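Long-range contacts in MdbA protein (Corynebacterium matruchotii ATCC 14266, PDB 6BO0), which probably catalyses disulfide bond formation in exported proteins, acting as a DsbA-like thiol-disulfide oxidoreductase with a thioredoxin fold: residues 40-45 / 75-80; 62-67 / 108-113; 93-98 / 156-161. All blocks are in the same frame, centred on the assembly; numbering follows the deposited sequence. Where two conformers were deposited one is given.

Contact 1 (40-45 / 75-80); sequences TVDIYE and NIRTMN
Asp42 and Arg77 meet beside the parallel ladder that joins 40-45 to 75-80. Asp42 OD1 takes Arg77 NE at 2.8 Å in a salt bridge, with the nitrogen standing above the carboxylate plane. Asn75 ND2 reaches the same OD1 at 3.0 Å from the other face of that plane, so two protein donors grip one oxygen, and a water adds a third bond. The tight part lies next to this, where Tyr44 and Arg77 run side by side. The Arg77 chain is extended from CG to NE and lies along the phenol: its CB sits over the ring face, and CD comes 3.5 Å from Tyr44 CZ. The ladder itself includes Arg77 N to Ile43 O, 2.8 Å. On the other side of the sheet Ile43 and Ile76 touch more lightly, CD1 to CD1 4.2 Å. The looser, partly exposed end is at Thr40, whose CG2 lies 3.6 Å from Asn75 ND2. Water fills in where side chains do not meet directly: the one on Asp42 OD1 also binds Arg77 NH2, and another joins Glu45 OE2 to Thr78 OG1, while Glu45 OE1 pairs with Arg113. With helix 51-68 between the two strands in the chain, this is the beta-alpha-beta unit of a thioredoxin fold, its first strand leading toward Cys49.

Contact 2 (62-67 / 108-113); sequences DMKKLI and VYWNFR
Along segment 62-67, Met63 is the first to touch, and its methyl does the reaching. The chain bends at chi3 (76°), which brings CE to 3.6 Å from Trp110 CH2 as the methionine and the indole pass alongside one another, heading opposite ways. The same methyl lies 3.7 Å from Arg113 NH1, so it touches both indole and guanidinium. That guanidinium is anchored by two acids, Glu45 and Asp60, which probably keep its charge balanced in this buried place.

Lys64 follows, and its hydrocarbon part does the packing. CB is 3.7 Å from Trp110 CZ2, and CD rides over one face of the indole, 3.5 Å above the plane and offset toward the rim. Its ammonium group turns away to pair with Glu68, while Trp110 NE1 gives its hydrogen to Glu15.

One turn on, Ile67 closes the row more loosely, its CD1 4.4 Å from Trp110 CZ3. The indole thus bridges two nearly antiparallel helices whose axes stay 13.4 Å apart, too far for backbones or small side chains to meet. Both helices also touch strand 72-78, through Ile67 and Tyr109. Such an arrangement fits the DsbA family, where a helical insertion packs beside the thioredoxin-fold helix that starts within the CxxC motif, here probably helix 51-68.

Contact 3 (93-98 / 156-161); sequences AGTAAY and DEFKKI
Phe158 lays its ring flat against the backbone of helix 93-98, and the rest of the contact is arranged round that. With CG anti to the backbone nitrogen (chi1 178°), the ring projects straight at Gly94 and Thr95. Thr95 N stands 3.8 Å above the ring plane, over its centre, while Gly94 supplies a CH-pi contact from its CA, 4.0 Å from the ring centroid. Because Gly94 has no side chain, nothing holds the ring off the helix, and Thr95 CA and Phe158 CA come within 5.6 Å.

Thr95 crosses the base of the phenylalanine at a slant. Its OG1 rests 3.4 Å from Phe158 CB, although its hydrogen-bonding partner is the carbonyl oxygen of Asn91, one turn back in its own helix.

Tyr98, a turn further along, reaches out to the other helix with its full length. Its hydroxyl donates a short bond of 2.5 Å to Glu157 OE2, which receives it on the anti lone pair. The oxygen lies at the edge of the phenol, near the ring plane, yet the carboxylate itself stands almost perpendicular, 80° from the ring. Lys102 forms a salt bridge with the same oxygen, so OE2 is held by two partners and probably keeps its negative charge. Ile161 comes in at a slant, its CD1 3.6 Å from Tyr98 CE1; Tyr98 CB in turn packs against Phe158 CD1.

The two segments cross at 103°. Behind helix 89-103, Ala93, Ala96 and Ala97 pack on Phe112 and Leu116 of helix 106-118, while helix 155-172 runs on from this crossing to lie against Tyr44 and Arg77 of the central sheet.

In the fold
All three contacts are buried, but they join different layers, and no two share a pair of elements. Contact 1 lies deepest, its centre about 7 Å from that of the chain, and binds strand to strand with backbone bonds and one salt bridge. Contacts 2 and 3 join helix to helix: the first by hydrocarbon over an indole, the second by a ring against bare helix backbone plus one phenol-carboxylate bond. Helix 51-68 of contact 2 connects the two strands of contact 1, and the Glu45-Arg113 salt bridge ties these contacts together. Contact 1 meets contact 3 where Thr78 packs on Phe158. Contacts 2 and 3 meet within the helical layer as Tyr109 and Phe112 press on Ala96 and Ala97.

Contact 1 (40-45 / 75-80)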
loop_
_atom_site.group_PDB
_atom_site.type_symbol
_atom_site.label_atom_id
_atom_site.label_comp_id
_atom_site.label_asym_id
_atom_site.label_seq_id
_atom_site.Cartn_x
_atom_site.Cartn_y
_atom_site.Cartn_z
ATOM N N THR A 40 -14.183 5.476 7.636
ATOM C CA THR A 40 -13.353 5.423 6.428
ATOM C C THR A 40 -12.047 6.154 6.698
ATOM O O THR A 40 -12.059 7.320 7.045
ATOM C CB THR A 40 -14.095 6.043 5.235
ATOM O OG1 THR A 40 -15.279 5.274 4.977
ATOM C CG2 THR A 40 -13.240 6.044 3.979
ATOM N N VAL A 41 -10.927 5.460 6.494
ATOM C CA VAL A 41 -9.613 6.033 6.739
ATOM C C VAL A 41 -8.880 6.020 5.394
ATOM O O VAL A 41 -8.544 4.964 4.868
ATOM C CB VAL A 41 -8.827 5.270 7.813
ATOM C CG1 VAL A 41 -7.478 5.933 8.049
ATOM C CG2 VAL A 41 -9.634 5.185 9.104
ATOM N N ASP A 42 -8.628 7.198 4.847
ATOM C CA ASP A 42 -7.869 7.344 3.600
ATOM C C ASP A 42 -6.412 7.624 3.934
ATOM O O ASP A 42 -6.127 8.574 4.684
ATOM C CB ASP A 42 -8.452 8.486 2.763
ATOM C CG ASP A 42 -9.833 8.177 2.225
ATOM O OD1 ASP A 42 -9.964 7.243 1.422
ATOM O OD2 ASP A 42 -10.815 8.873 2.594
ATOM N N ILE A 43 -5.512 6.823 3.366
ATOM C CA ILE A 43 -4.080 6.961 3.604
ATOM C C ILE A 43 -3.389 7.162 2.268
ATOM O O ILE A 43 -3.331 6.257 1.442
ATOM C CB ILE A 43 -3.504 5.730 4.324
ATOM C CG1 ILE A 43 -4.267 5.489 5.629
ATOM C CG2 ILE A 43 -1.995 5.885 4.541
ATOM C CD1 ILE A 43 -3.810 4.270 6.382
ATOM N N TYR A 44 -2.884 8.371 2.066
ATOM C CA TYR A 44 -2.159 8.730 0.854
ATOM C C TYR A 44 -0.676 8.515 1.098
ATOM O O TYR A 44 -0.096 9.083 2.025
ATOM C CB TYR A 44 -2.429 10.198 0.507
ATOM C CG TYR A 44 -3.888 10.472 0.155
ATOM C CD1 TYR A 44 -4.825 10.738 1.128
ATOM C CD2 TYR A 44 -4.312 10.460 -1.161
ATOM C CE1 TYR A 44 -6.137 11.006 0.796
ATOM C CE2 TYR A 44 -5.602 10.714 -1.504
ATOM C CZ TYR A 44 -6.526 10.983 -0.519
ATOM O OH TYR A 44 -7.822 11.226 -0.897
ATOM N N GLU A 45 -0.052 7.690 0.254
ATOM C CA GLU A 45 1.330 7.316 0.469
ATOM C C GLU A 45 2.043 7.009 -0.845
ATOM O O GLU A 45 1.396 6.741 -1.868
ATOM C CB GLU A 45 1.421 6.146 1.438
ATOM C CG GLU A 45 0.786 4.863 0.915
ATOM C CD GLU A 45 0.894 3.667 1.851
ATOM O OE1 GLU A 45 1.110 3.884 3.060
ATOM O OE2 GLU A 45 0.702 2.519 1.364
ATOM N N ASN A 75 -8.645 2.818 3.073
ATOM C CA ASN A 75 -8.326 3.011 1.655
ATOM C C ASN A 75 -6.868 3.411 1.531
ATOM O O ASN A 75 -6.491 4.545 1.865
ATOM C CB ASN A 75 -9.197 4.123 1.096
ATOM C CG ASN A 75 -10.649 3.742 0.979
ATOM O OD1 ASN A 75 -10.997 2.606 0.699
ATOM N ND2 ASN A 75 -11.514 4.733 1.142
ATOM N N ILE A 76 -6.042 2.498 1.035
ATOM C CA ILE A 76 -4.662 2.813 0.688
ATOM C C ILE A 76 -4.706 3.495 -0.669
ATOM O O ILE A 76 -5.144 2.899 -1.657
ATOM C CB ILE A 76 -3.769 1.556 0.658
ATOM C CG1 ILE A 76 -3.771 0.826 2.007
ATOM C CG2 ILE A 76 -2.367 1.936 0.188
ATOM C CD1 ILE A 76 -3.189 1.589 3.164
ATOM N N ARG A 77 -4.261 4.748 -0.692
ATOM C CA ARG A 77 -4.303 5.600 -1.873
ATOM C C ARG A 77 -2.875 5.935 -2.300
ATOM O O ARG A 77 -2.275 6.905 -1.880
ATOM C CB ARG A 77 -5.141 6.843 -1.571
ATOM C CG ARG A 77 -6.606 6.507 -1.382
ATOM C CD ARG A 77 -7.487 7.733 -1.308
ATOM N NE ARG A 77 -8.911 7.407 -1.167
ATOM C CZ ARG A 77 -9.695 7.005 -2.142
ATOM N NH1 ARG A 77 -9.222 6.885 -3.379
ATOM N NH2 ARG A 77 -10.965 6.732 -1.898
ATOM N N THR A 78 -2.344 5.061 -3.150
ATOM C CA THR A 78 -0.968 5.160 -3.573
ATOM C C THR A 78 -0.785 6.271 -4.588
ATOM O O THR A 78 -1.632 6.470 -5.448
ATOM C CB THR A 78 -0.488 3.827 -4.149
ATOM O OG1 THR A 78 -0.905 2.770 -3.290
ATOM C CG2 THR A 78 1.046 3.787 -4.317
ATOM N N MET A 79 0.350 6.967 -4.446
ATOM C CA MET A 79 0.763 8.061 -5.315
ATOM C C MET A 79 2.176 7.792 -5.828
ATOM O O MET A 79 2.853 6.863 -5.383
ATOM C CB MET A 79 0.665 9.408 -4.579
ATOM C CG MET A 79 -0.797 9.741 -4.200
ATOM S SD MET A 79 -1.079 11.393 -3.611
ATOM C CE MET A 79 0.046 11.275 -2.318
ATOM N N ASN A 80 2.601 8.607 -6.794
ATOM C CA ASN A 80 3.906 8.393 -7.415
ATOM C C ASN A 80 4.683 9.655 -7.693
ATOM O O ASN A 80 5.588 9.656 -8.527
ATOM C CB ASN A 80 3.744 7.585 -8.709
ATOM C CG ASN A 80 2.994 8.363 -9.765
ATOM O OD1 ASN A 80 2.672 9.527 -9.537
ATOM N ND2 ASN A 80 2.707 7.748 -10.905
HETATM O O HOH W 1 -12.725 7.859 0.410
HETATM O O HOH W 2 0.677 2.117 -1.204
#

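Contact 2 (62-67 / 108-113)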
loop_
_atom_site.group_PDB
_atom_site.type_symbol
_atom_site.label_atom_id
_atom_site.label_comp_id
_atom_site.label_asym_id
_atom_site.label_seq_id
_atom_site.Cartn_x
_atom_site.Cartn_y
_atom_site.Cartn_z
ATOM N N ASP A 62 -1.471 -1.462 14.830
ATOM C CA ASP A 62 -2.710 -0.932 15.356
ATOM C C ASP A 62 -3.749 -0.845 14.241
ATOM O O ASP A 62 -4.927 -1.144 14.445
ATOM C CB ASP A 62 -2.497 0.420 16.025
ATOM C CG ASP A 62 -1.783 0.315 17.373
ATOM O OD1 ASP A 62 -1.720 -0.783 18.001
ATOM O OD2 ASP A 62 -1.305 1.370 17.820
ATOM N N MET A 63 -3.299 -0.438 13.055
ATOM C CA MET A 63 -4.196 -0.368 11.894
ATOM C C MET A 63 -4.786 -1.754 11.578
ATOM O O MET A 63 -5.989 -1.886 11.288
ATOM C CB MET A 63 -3.435 0.225 10.710
ATOM C CG MET A 63 -4.220 0.190 9.427
ATOM S SD MET A 63 -3.489 1.139 8.092
ATOM C CE MET A 63 -2.158 0.085 7.594
ATOM N N LYS A 64 -3.919 -2.758 11.529
ATOM C CA LYS A 64 -4.367 -4.109 11.185
ATOM C C LYS A 64 -5.497 -4.594 12.106
ATOM O O LYS A 64 -6.519 -5.127 11.668
ATOM C CB LYS A 64 -3.204 -5.065 11.258
ATOM C CG LYS A 64 -3.495 -6.454 10.768
ATOM C CD LYS A 64 -2.210 -7.264 10.826
ATOM C CE LYS A 64 -2.419 -8.710 10.488
ATOM N NZ LYS A 64 -3.003 -9.492 11.616
ATOM N N LYS A 65 -5.338 -4.334 13.388
ATOM C CA LYS A 65 -6.348 -4.748 14.345
ATOM C C LYS A 65 -7.662 -3.997 14.159
ATOM O O LYS A 65 -8.742 -4.599 14.201
ATOM C CB LYS A 65 -5.843 -4.577 15.763
ATOM C CG LYS A 65 -6.882 -5.021 16.800
ATOM C CD LYS A 65 -6.309 -5.273 18.187
ATOM C CE LYS A 65 -7.409 -5.523 19.218
ATOM N NZ LYS A 65 -8.310 -6.642 18.849
ATOM N N LEU A 66 -7.575 -2.682 13.958
ATOM C CA LEU A 66 -8.772 -1.905 13.712
ATOM C C LEU A 66 -9.520 -2.418 12.478
ATOM O O LEU A 66 -10.747 -2.464 12.472
ATOM C CB LEU A 66 -8.441 -0.419 13.577
ATOM C CG LEU A 66 -7.932 0.275 14.843
ATOM C CD1 LEU A 66 -7.488 1.665 14.476
ATOM C CD2 LEU A 66 -8.981 0.307 15.944
ATOM N N ILE A 67 -8.784 -2.777 11.422
ATOM C CA ILE A 67 -9.439 -3.312 10.222
ATOM C C ILE A 67 -10.115 -4.656 10.551
ATOM O O ILE A 67 -11.297 -4.905 10.271
ATOM C CB ILE A 67 -8.441 -3.531 9.066
ATOM C CG1 ILE A 67 -7.802 -2.211 8.612
ATOM C CG2 ILE A 67 -9.176 -4.162 7.855
ATOM C CD1 ILE A 67 -6.576 -2.394 7.750
ATOM N N VAL A 108 -1.082 -11.632 1.207
ATOM C CA VAL A 108 0.097 -11.373 0.388
ATOM C C VAL A 108 0.253 -9.869 0.180
ATOM O O VAL A 108 1.366 -9.334 0.265
ATOM C CB VAL A 108 0.017 -12.158 -0.934
ATOM C CG1 VAL A 108 1.192 -11.810 -1.835
ATOM C CG2 VAL A 108 0.013 -13.638 -0.677
ATOM N N TYR A 109 -0.853 -9.175 -0.067
ATOM C CA TYR A 109 -0.805 -7.725 -0.218
ATOM C C TYR A 109 -0.207 -7.055 1.023
ATOM O O TYR A 109 0.688 -6.212 0.926
ATOM C CB TYR A 109 -2.198 -7.156 -0.510
ATOM C CG TYR A 109 -2.165 -5.647 -0.517
ATOM C CD1 TYR A 109 -1.586 -4.941 -1.557
ATOM C CD2 TYR A 109 -2.636 -4.923 0.553
ATOM C CE1 TYR A 109 -1.504 -3.552 -1.541
ATOM C CE2 TYR A 109 -2.542 -3.537 0.596
ATOM C CZ TYR A 109 -1.987 -2.858 -0.450
ATOM O OH TYR A 109 -1.913 -1.491 -0.381
ATOM N N TRP A 110 -0.739 -7.407 2.188
ATOM C CA TRP A 110 -0.302 -6.788 3.426
ATOM C C TRP A 110 1.192 -6.991 3.656
ATOM O O TRP A 110 1.930 -6.049 3.979
ATOM C CB TRP A 110 -1.106 -7.383 4.588
ATOM C CG TRP A 110 -0.740 -6.822 5.899
ATOM C CD1 TRP A 110 0.170 -7.323 6.788
ATOM C CD2 TRP A 110 -1.215 -5.614 6.468
ATOM N NE1 TRP A 110 0.278 -6.508 7.886
ATOM C CE2 TRP A 110 -0.569 -5.452 7.712
ATOM C CE3 TRP A 110 -2.134 -4.657 6.063
ATOM C CZ2 TRP A 110 -0.816 -4.367 8.530
ATOM C CZ3 TRP A 110 -2.375 -3.585 6.893
ATOM C CH2 TRP A 110 -1.723 -3.457 8.100
ATOM N N ASN A 111 1.637 -8.228 3.498
ATOM C CA ASN A 111 3.044 -8.527 3.702
ATOM C C ASN A 111 3.954 -7.869 2.656
ATOM O O ASN A 111 5.049 -7.402 2.981
ATOM C CB ASN A 111 3.283 -10.033 3.781
ATOM C CG ASN A 111 2.804 -10.623 5.080
ATOM O OD1 ASN A 111 3.160 -10.133 6.142
ATOM N ND2 ASN A 111 1.972 -11.652 5.008
ATOM N N PHE A 112 3.490 -7.794 1.410
ATOM C CA PHE A 112 4.258 -7.144 0.352
ATOM C C PHE A 112 4.369 -5.644 0.604
ATOM O O PHE A 112 5.445 -5.064 0.445
ATOM C CB PHE A 112 3.635 -7.448 -1.001
ATOM C CG PHE A 112 4.513 -7.123 -2.175
ATOM C CD1 PHE A 112 5.462 -8.015 -2.606
ATOM C CD2 PHE A 112 4.372 -5.934 -2.864
ATOM C CE1 PHE A 112 6.259 -7.742 -3.704
ATOM C CE2 PHE A 112 5.141 -5.669 -3.991
ATOM C CZ PHE A 112 6.092 -6.578 -4.386
ATOM N N ARG A 113 3.268 -5.026 1.020
ATOM C CA ARG A 113 3.303 -3.596 1.351
ATOM C C ARG A 113 4.267 -3.337 2.501
ATOM O O ARG A 113 5.052 -2.381 2.463
ATOM C CB ARG A 113 1.899 -3.084 1.673
ATOM C CG ARG A 113 1.867 -1.665 2.192
ATOM C CD ARG A 113 0.468 -1.137 2.391
ATOM N NE ARG A 113 0.491 0.190 3.014
ATOM C CZ ARG A 113 0.563 0.421 4.320
ATOM N NH1 ARG A 113 0.563 -0.567 5.191
ATOM N NH2 ARG A 113 0.666 1.670 4.753
#

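Contact 3 (93-98 / 156-161)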
loop_
_atom_site.group_PDB
_atom_site.type_symbol
_atom_site.label_atom_id
_atom_site.label_comp_id
_atom_site.label_asym_id
_atom_site.label_seq_id
_atom_site.Cartn_x
_atom_site.Cartn_y
_atom_site.Cartn_z
ATOM N N ALA A 93 7.173 -0.195 -7.746
ATOM C CA ALA A 93 6.686 -0.743 -6.483
ATOM C C ALA A 93 5.176 -0.609 -6.373
ATOM O O ALA A 93 4.501 -1.552 -5.956
ATOM C CB ALA A 93 7.381 -0.070 -5.313
ATOM N N GLY A 94 4.649 0.562 -6.748
ATOM C CA GLY A 94 3.226 0.750 -6.681
ATOM C C GLY A 94 2.469 -0.181 -7.606
ATOM O O GLY A 94 1.443 -0.753 -7.226
ATOM N N THR A 95 2.975 -0.366 -8.829
ATOM C CA THR A 95 2.339 -1.300 -9.762
ATOM C C THR A 95 2.345 -2.711 -9.213
ATOM O O THR A 95 1.365 -3.448 -9.313
ATOM C CB THR A 95 3.046 -1.230 -11.132
ATOM O OG1 THR A 95 2.815 0.044 -11.720
ATOM C CG2 THR A 95 2.511 -2.274 -12.083
ATOM N N ALA A 96 3.489 -3.128 -8.681
ATOM C CA ALA A 96 3.569 -4.474 -8.132
ATOM C C ALA A 96 2.572 -4.689 -6.995
ATOM O O ALA A 96 1.843 -5.681 -6.987
ATOM C CB ALA A 96 4.977 -4.765 -7.644
ATOM N N ALA A 97 2.535 -3.756 -6.043
ATOM C CA ALA A 97 1.619 -3.888 -4.927
ATOM C C ALA A 97 0.162 -3.848 -5.379
ATOM O O ALA A 97 -0.680 -4.591 -4.853
ATOM C CB ALA A 97 1.888 -2.821 -3.889
ATOM N N TYR A 98 -0.138 -3.002 -6.370
ATOM C CA TYR A 98 -1.492 -2.883 -6.907
ATOM C C TYR A 98 -1.946 -4.169 -7.562
ATOM O O TYR A 98 -3.098 -4.582 -7.438
ATOM C CB TYR A 98 -1.559 -1.716 -7.902
ATOM C CG TYR A 98 -2.871 -1.577 -8.604
ATOM C CD1 TYR A 98 -3.952 -0.974 -7.985
ATOM C CD2 TYR A 98 -3.042 -2.074 -9.893
ATOM C CE1 TYR A 98 -5.180 -0.883 -8.618
ATOM C CE2 TYR A 98 -4.258 -1.983 -10.527
ATOM C CZ TYR A 98 -5.325 -1.375 -9.880
ATOM O OH TYR A 98 -6.535 -1.272 -10.532
ATOM N N ASP A 156 -0.041 0.776 -16.675
ATOM C CA ASP A 156 -0.793 1.930 -17.120
ATOM C C ASP A 156 -2.004 2.195 -16.224
ATOM O O ASP A 156 -2.319 3.348 -15.921
ATOM C CB ASP A 156 -1.171 1.749 -18.580
ATOM C CG ASP A 156 0.048 1.868 -19.523
ATOM O OD1 ASP A 156 1.140 2.313 -19.084
ATOM O OD2 ASP A 156 -0.093 1.528 -20.709
ATOM N N GLU A 157 -2.677 1.137 -15.789
ATOM C CA GLU A 157 -3.779 1.275 -14.848
ATOM C C GLU A 157 -3.293 1.959 -13.568
ATOM O O GLU A 157 -3.949 2.856 -13.028
ATOM C CB GLU A 157 -4.335 -0.093 -14.570
ATOM C CG GLU A 157 -5.607 -0.142 -13.752
ATOM C CD GLU A 157 -6.321 -1.481 -13.901
ATOM O OE1 GLU A 157 -6.581 -1.905 -15.043
ATOM O OE2 GLU A 157 -6.655 -2.109 -12.901
ATOM N N PHE A 158 -2.112 1.563 -13.098
ATOM C CA PHE A 158 -1.552 2.148 -11.901
ATOM C C PHE A 158 -1.219 3.628 -12.092
ATOM O O PHE A 158 -1.404 4.428 -11.187
ATOM C CB PHE A 158 -0.316 1.379 -11.415
ATOM C CG PHE A 158 0.279 2.035 -10.193
ATOM C CD1 PHE A 158 -0.332 1.883 -8.951
ATOM C CD2 PHE A 158 1.335 2.917 -10.306
ATOM C CE1 PHE A 158 0.132 2.581 -7.848
ATOM C CE2 PHE A 158 1.797 3.623 -9.202
ATOM C CZ PHE A 158 1.185 3.454 -7.977
ATOM N N LYS A 159 -0.720 4.012 -13.267
ATOM C CA LYS A 159 -0.465 5.439 -13.516
ATOM C C LYS A 159 -1.731 6.261 -13.256
ATOM O O LYS A 159 -1.679 7.349 -12.648
ATOM C CB LYS A 159 0.044 5.678 -14.939
ATOM C CG LYS A 159 1.475 5.215 -15.196
ATOM C CD LYS A 159 1.906 5.534 -16.623
ATOM C CE LYS A 159 2.939 4.546 -17.150
ATOM N NZ LYS A 159 3.494 5.002 -18.454
ATOM N N LYS A 160 -2.865 5.758 -13.727
ATOM C CA LYS A 160 -4.134 6.450 -13.502
ATOM C C LYS A 160 -4.556 6.408 -12.030
ATOM O O LYS A 160 -5.103 7.386 -11.516
ATOM C CB LYS A 160 -5.246 5.874 -14.392
ATOM C CG LYS A 160 -6.591 6.580 -14.204
ATOM C CD LYS A 160 -7.574 6.263 -15.310
ATOM C CE LYS A 160 -9.027 6.396 -14.895
ATOM N NZ LYS A 160 -9.400 7.613 -14.164
ATOM N N ILE A 161 -4.377 5.271 -11.357
ATOM C CA ILE A 161 -4.642 5.176 -9.890
ATOM C C ILE A 161 -3.908 6.326 -9.175
ATOM O O ILE A 161 -4.476 7.063 -8.363
ATOM C CB ILE A 161 -4.099 3.796 -9.313
ATOM C CG1 ILE A 161 -4.885 2.577 -9.812
ATOM C CG2 ILE A 161 -4.010 3.819 -7.772
ATOM C CD1 ILE A 161 -6.282 2.455 -9.266
#